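Local atomic coordinates of fiber protein (Duck adenovirus 1, PDB entry 6ITX), a protein that probably attaches the virus to receptors on the host cell, the part modelled here being the C-terminal head domain of the trimeric fiber. Residues Asn102-Gly107 with Thr138-Ala143; Cys249-Asn254 with Leu260-Met265. One frame throughout, in Å; residues are numbered along the deposited sequence.

Both contacts belong to the C-terminal head and reach the same large, curled beta-sheet, with centres about 21 Å apart on opposite sides of the chain's centre. They follow each other along the chain: interaction 1 is complete at residue 143, well before interaction 2 opens at 249. The first lays the loop between strands 95-100 and 110-114 against strand 134-144; the second is the hairpin of strands 241-253 and 262-271. They meet where I139 CD1 packs 3.8 Å from M265 SD. Interaction 1 lies next to a second subunit of the trimer, whereas interaction 2 stays within one chain and joins two consecutive strands of the head as a hairpin.

Interaction 1: Asn102-Gly107 with Thr138-Ala143; sequences NLFDSG and TIQIKA
F104 and K142 make the nearest approach of the two backbones, 7.5 Å between F104 CA and K142 CA, which leaves room for side chains but for no backbone hydrogen bond between loop 102-107 and strand 138-143. F104 fills that gap. Its backbone is in the left-handed region, and its ring reaches out to the row of side chains that Q140 and K142 put on the loop-facing side of the strand; I141, between them, points away. The far end of the ring does the touching at Q140: OE1 lies at the ring edge, near its plane, 3.5 Å from F104 CZ, and Q140 CG is 3.6 Å from the same CZ. Ring and amide planes stand almost at right angles, 87° apart, so the amide meets the rim without stacking on it. K142 CB comes over one ring face, 4.1 Å from F104 CD1. Because K142 CG is anti to the backbone N (chi1 -175°) and the chain beyond it stays extended, its methylenes run out past the root of the phenylalanine, with K142 CD 4.1 Å from F104 CB. The contact is therefore nearly all van der Waals packing. The amide of Q140 is held from elsewhere, NE2 bonding to T291 O and to S202 O of the second subunit. Strand 138-143 lies between strands 118-131 and 288-299; F104 also rests on A123 of the former, while N102 and L103 pack against I201 of the second subunit.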
loop_
_atom_site.group_PDB
_atom_site.type_symbol
_atom_site.label_atom_id
_atom_site.label_comp_id
_atom_site.label_asym_id
_atom_site.label_seq_id
_atom_site.Cartn_x
_atom_site.Cartn_y
_atom_site.Cartn_z
ATOM N N ASN A 102 -22.608 1.130 -1.927
ATOM C CA ASN A 102 -21.730 1.797 -2.884
ATOM C C ASN A 102 -22.437 2.867 -3.709
ATOM O O ASN A 102 -21.765 3.585 -4.454
ATOM C CB ASN A 102 -21.072 0.795 -3.830
ATOM C CG ASN A 102 -22.069 0.071 -4.713
ATOM O OD1 ASN A 102 -23.273 0.302 -4.622
ATOM N ND2 ASN A 102 -21.571 -0.826 -5.560
ATOM N N LEU A 103 -23.752 3.018 -3.601
ATOM C CA LEU A 103 -24.394 4.034 -4.418
ATOM C C LEU A 103 -24.544 5.376 -3.722
ATOM O O LEU A 103 -24.904 6.348 -4.390
ATOM C CB LEU A 103 -25.762 3.562 -4.888
ATOM C CG LEU A 103 -25.680 2.625 -6.089
ATOM C CD1 LEU A 103 -27.085 2.230 -6.469
ATOM C CD2 LEU A 103 -24.908 3.257 -7.257
ATOM N N PHE A 104 -24.256 5.454 -2.418
ATOM C CA PHE A 104 -24.378 6.691 -1.639
ATOM C C PHE A 104 -25.684 7.416 -1.947
ATOM O O PHE A 104 -25.726 8.641 -2.090
ATOM C CB PHE A 104 -23.173 7.611 -1.863
ATOM C CG PHE A 104 -21.839 6.924 -1.676
ATOM C CD1 PHE A 104 -21.442 6.473 -0.423
ATOM C CD2 PHE A 104 -20.988 6.721 -2.764
ATOM C CE1 PHE A 104 -20.215 5.829 -0.253
ATOM C CE2 PHE A 104 -19.773 6.089 -2.603
ATOM C CZ PHE A 104 -19.386 5.636 -1.340
ATOM N N ASP A 105 -26.762 6.644 -2.068
ATOM C CA ASP A 105 -28.103 7.177 -2.279
ATOM C C ASP A 105 -29.032 6.858 -1.114
ATOM O O ASP A 105 -30.248 7.004 -1.247
ATOM C CB ASP A 105 -28.692 6.624 -3.579
ATOM C CG ASP A 105 -28.876 5.106 -3.538
ATOM O OD1 ASP A 105 -28.532 4.476 -2.506
ATOM O OD2 ASP A 105 -29.377 4.538 -4.538
ATOM N N SER A 106 -28.485 6.411 0.016
ATOM C CA SER A 106 -29.235 5.900 1.156
ATOM C C SER A 106 -29.010 6.731 2.418
ATOM O O SER A 106 -29.215 6.238 3.530
ATOM C CB SER A 106 -28.853 4.435 1.378
ATOM O OG SER A 106 -28.897 4.048 2.746
ATOM N N GLY A 107 -28.592 7.989 2.278
ATOM C CA GLY A 107 -28.429 8.854 3.429
ATOM C C GLY A 107 -27.098 8.647 4.121
ATOM O O GLY A 107 -26.218 7.915 3.660
ATOM N N THR A 138 -10.841 -2.056 0.386
ATOM C CA THR A 138 -10.921 -0.618 0.180
ATOM C C THR A 138 -12.028 -0.063 1.064
ATOM O O THR A 138 -13.014 -0.747 1.349
ATOM C CB THR A 138 -11.189 -0.235 -1.295
ATOM O OG1 THR A 138 -12.477 -0.713 -1.697
ATOM C CG2 THR A 138 -10.144 -0.822 -2.216
ATOM N N ILE A 139 -11.855 1.178 1.511
ATOM C CA ILE A 139 -12.908 1.905 2.207
ATOM C C ILE A 139 -13.144 3.226 1.480
ATOM O O ILE A 139 -12.197 3.873 1.012
ATOM C CB ILE A 139 -12.566 2.125 3.693
ATOM C CG1 ILE A 139 -13.696 2.875 4.398
ATOM C CG2 ILE A 139 -11.252 2.844 3.838
ATOM C CD1 ILE A 139 -13.781 2.587 5.895
ATOM N N GLN A 140 -14.416 3.601 1.351
ATOM C CA GLN A 140 -14.812 4.828 0.670
ATOM C C GLN A 140 -15.855 5.513 1.534
ATOM O O GLN A 140 -16.862 4.891 1.886
ATOM C CB GLN A 140 -15.375 4.539 -0.727
ATOM C CG GLN A 140 -15.809 5.777 -1.477
ATOM C CD GLN A 140 -16.095 5.525 -2.951
ATOM O OE1 GLN A 140 -16.676 4.514 -3.327
ATOM N NE2 GLN A 140 -15.691 6.457 -3.785
ATOM N N ILE A 141 -15.607 6.784 1.879
ATOM C CA ILE A 141 -16.447 7.543 2.801
ATOM C C ILE A 141 -16.935 8.806 2.108
ATOM O O ILE A 141 -16.155 9.488 1.435
ATOM C CB ILE A 141 -15.686 7.903 4.095
ATOM C CG1 ILE A 141 -15.235 6.626 4.799
ATOM C CG2 ILE A 141 -16.558 8.780 5.039
ATOM C CD1 ILE A 141 -16.411 5.801 5.249
ATOM N N LYS A 142 -18.225 9.121 2.278
ATOM C CA LYS A 142 -18.802 10.369 1.789
ATOM C C LYS A 142 -19.462 11.101 2.945
ATOM O O LYS A 142 -20.195 10.486 3.725
ATOM C CB LYS A 142 -19.829 10.117 0.695
ATOM C CG LYS A 142 -20.358 11.390 0.088
ATOM C CD LYS A 142 -21.172 11.077 -1.141
ATOM C CE LYS A 142 -22.078 12.231 -1.527
ATOM N NZ LYS A 142 -22.884 11.803 -2.724
ATOM N N ALA A 143 -19.227 12.408 3.044
ATOM C CA ALA A 143 -19.767 13.168 4.161
ATOM C C ALA A 143 -20.306 14.526 3.711
ATOM O O ALA A 143 -19.908 15.078 2.679
ATOM C CB ALA A 143 -18.708 13.360 5.245
#

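Interaction 2: Cys249-Asn254 with Leu260-Met265; sequences CPCTVN and LNAIYM
C251 carries SG between its backbone N and carbonyl carbon (chi1 60°), which swings the sulfur over strand 262-265, while Y264 has CG anti to its backbone N (chi1 -180°), leading its ring away from the partner strand and leaving CB to make the contact. C251 SG sits 3.6 Å from A262 CB, and C251 CB meets Y264 CB at 3.9 Å. C249, C251, A262 and Y264 send their side chains to one face of the sheet; P250 and I263 face the other way. This is an antiparallel beta hairpin in which C249-Y264 and C251-A262 are hydrogen-bonded pairs flanking the non-hydrogen-bonded pair P250-I263. Each flanking pair makes two backbone bonds: C249 N to Y264 O is 3.0 Å, and C251 N to A262 O and A262 N to C251 O are both 2.8 Å. P250 has no N-H to give, and in the non-hydrogen-bonded position it needs none toward this strand; it draws close instead, with P250 CA 4.1 Å from I263 CA and a CA-H...O contact to A262 O. The short strand axes run at 118° to each other, so the ribbons are strongly twisted. On the other edge of 249-253, strand 208-210 bonds to P250 and T252, and V164 of strand 160-165 packs on both C251 and A262. The polar ends form hydrogen bonds outside the hairpin: Y264 OH with K218 N, N261 ND2 with A198 O and N261 OD1 with R207 NH2.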
loop_
_atom_site.group_PDB
_atom_site.type_symbol
_atom_site.label_atom_id
_atom_site.label_comp_id
_atom_site.label_asym_id
_atom_site.label_seq_id
_atom_site.Cartn_x
_atom_site.Cartn_y
_atom_site.Cartn_z
ATOM N N CYS A 249 -5.854 0.247 12.561
ATOM C CA CYS A 249 -5.422 -0.375 13.789
ATOM C C CYS A 249 -6.583 -1.207 14.300
ATOM O O CYS A 249 -7.686 -0.670 14.507
ATOM C CB CYS A 249 -5.020 0.659 14.834
ATOM S SG CYS A 249 -4.610 -0.154 16.373
ATOM N N PRO A 250 -6.394 -2.511 14.489
ATOM C CA PRO A 250 -7.475 -3.328 15.036
ATOM C C PRO A 250 -7.882 -2.857 16.428
ATOM O O PRO A 250 -7.133 -2.183 17.137
ATOM C CB PRO A 250 -6.871 -4.735 15.051
ATOM C CG PRO A 250 -5.957 -4.708 13.868
ATOM C CD PRO A 250 -5.310 -3.345 13.952
ATOM N N CYS A 251 -9.111 -3.200 16.805
ATOM C CA CYS A 251 -9.681 -2.703 18.047
ATOM C C CYS A 251 -10.578 -3.752 18.686
ATOM O O CYS A 251 -11.031 -4.709 18.042
ATOM C CB CYS A 251 -10.502 -1.446 17.810
ATOM S SG CYS A 251 -11.829 -1.847 16.667
ATOM N N THR A 252 -10.841 -3.530 19.967
ATOM C CA THR A 252 -11.786 -4.298 20.756
ATOM C C THR A 252 -12.633 -3.326 21.562
ATOM O O THR A 252 -12.144 -2.280 22.012
ATOM C CB THR A 252 -11.067 -5.294 21.675
ATOM O OG1 THR A 252 -11.991 -6.316 22.046
ATOM C CG2 THR A 252 -10.535 -4.618 22.934
ATOM N N VAL A 253 -13.905 -3.646 21.727
ATOM C CA VAL A 253 -14.798 -2.748 22.449
ATOM C C VAL A 253 -15.049 -3.308 23.843
ATOM O O VAL A 253 -15.268 -4.515 24.015
ATOM C CB VAL A 253 -16.105 -2.517 21.669
ATOM C CG1 VAL A 253 -16.814 -1.274 22.186
ATOM C CG2 VAL A 253 -15.807 -2.343 20.183
ATOM N N ASN A 254 -15.066 -2.402 24.831
ATOM C CA ASN A 254 -14.875 -2.761 26.238
ATOM C C ASN A 254 -15.776 -3.903 26.681
ATOM O O ASN A 254 -15.337 -4.781 27.441
ATOM C CB ASN A 254 -15.108 -1.525 27.125
ATOM C CG ASN A 254 -14.531 -1.687 28.533
ATOM O OD1 ASN A 254 -14.752 -2.710 29.198
ATOM N ND2 ASN A 254 -13.762 -0.692 28.975
ATOM N N LEU A 260 -13.327 -11.387 19.487
ATOM C CA LEU A 260 -12.878 -11.052 18.143
ATOM C C LEU A 260 -12.411 -9.604 18.029
ATOM O O LEU A 260 -12.853 -8.723 18.774
ATOM C CB LEU A 260 -14.005 -11.282 17.143
ATOM C CG LEU A 260 -14.458 -12.717 16.942
ATOM C CD1 LEU A 260 -15.241 -12.811 15.640
ATOM C CD2 LEU A 260 -13.250 -13.650 16.942
ATOM N N ASN A 261 -11.534 -9.361 17.047
ATOM C CA ASN A 261 -10.938 -8.049 16.802
ATOM C C ASN A 261 -11.687 -7.346 15.675
ATOM O O ASN A 261 -11.804 -7.889 14.570
ATOM C CB ASN A 261 -9.461 -8.172 16.415
ATOM C CG ASN A 261 -8.584 -8.668 17.544
ATOM O OD1 ASN A 261 -8.842 -8.419 18.718
ATOM N ND2 ASN A 261 -7.518 -9.358 17.181
ATOM N N ALA A 262 -12.164 -6.134 15.940
ATOM C CA ALA A 262 -12.692 -5.307 14.870
ATOM C C ALA A 262 -11.548 -4.452 14.337
ATOM O O ALA A 262 -10.407 -4.582 14.788
ATOM C CB ALA A 262 -13.871 -4.471 15.366
ATOM N N ILE A 263 -11.833 -3.571 13.373
ATOM C CA ILE A 263 -10.819 -2.682 12.808
ATOM C C ILE A 263 -11.222 -1.234 13.059
ATOM O O ILE A 263 -12.313 -0.811 12.654
ATOM C CB ILE A 263 -10.608 -2.920 11.308
ATOM C CG1 ILE A 263 -10.084 -4.328 11.067
ATOM C CG2 ILE A 263 -9.621 -1.929 10.762
ATOM C CD1 ILE A 263 -11.173 -5.257 10.582
ATOM N N TYR A 264 -10.340 -0.480 13.727
ATOM C CA TYR A 264 -10.495 0.959 13.910
ATOM C C TYR A 264 -9.777 1.698 12.791
ATOM O O TYR A 264 -8.687 1.310 12.361
ATOM C CB TYR A 264 -9.931 1.407 15.264
ATOM C CG TYR A 264 -10.047 2.896 15.559
ATOM C CD1 TYR A 264 -11.293 3.503 15.739
ATOM C CD2 TYR A 264 -8.913 3.690 15.685
ATOM C CE1 TYR A 264 -11.408 4.863 16.024
ATOM C CE2 TYR A 264 -9.015 5.062 15.982
ATOM C CZ TYR A 264 -10.266 5.645 16.147
ATOM O OH TYR A 264 -10.377 7.006 16.434
ATOM N N MET A 265 -10.396 2.764 12.313
ATOM C CA MET A 265 -9.855 3.534 11.207
ATOM C C MET A 265 -10.057 4.995 11.522
ATOM O O MET A 265 -11.200 5.439 11.644
ATOM C CB MET A 265 -10.549 3.170 9.906
ATOM C CG MET A 265 -10.420 1.700 9.620
ATOM S SD MET A 265 -10.822 1.348 7.937
ATOM C CE MET A 265 -9.520 0.234 7.547
#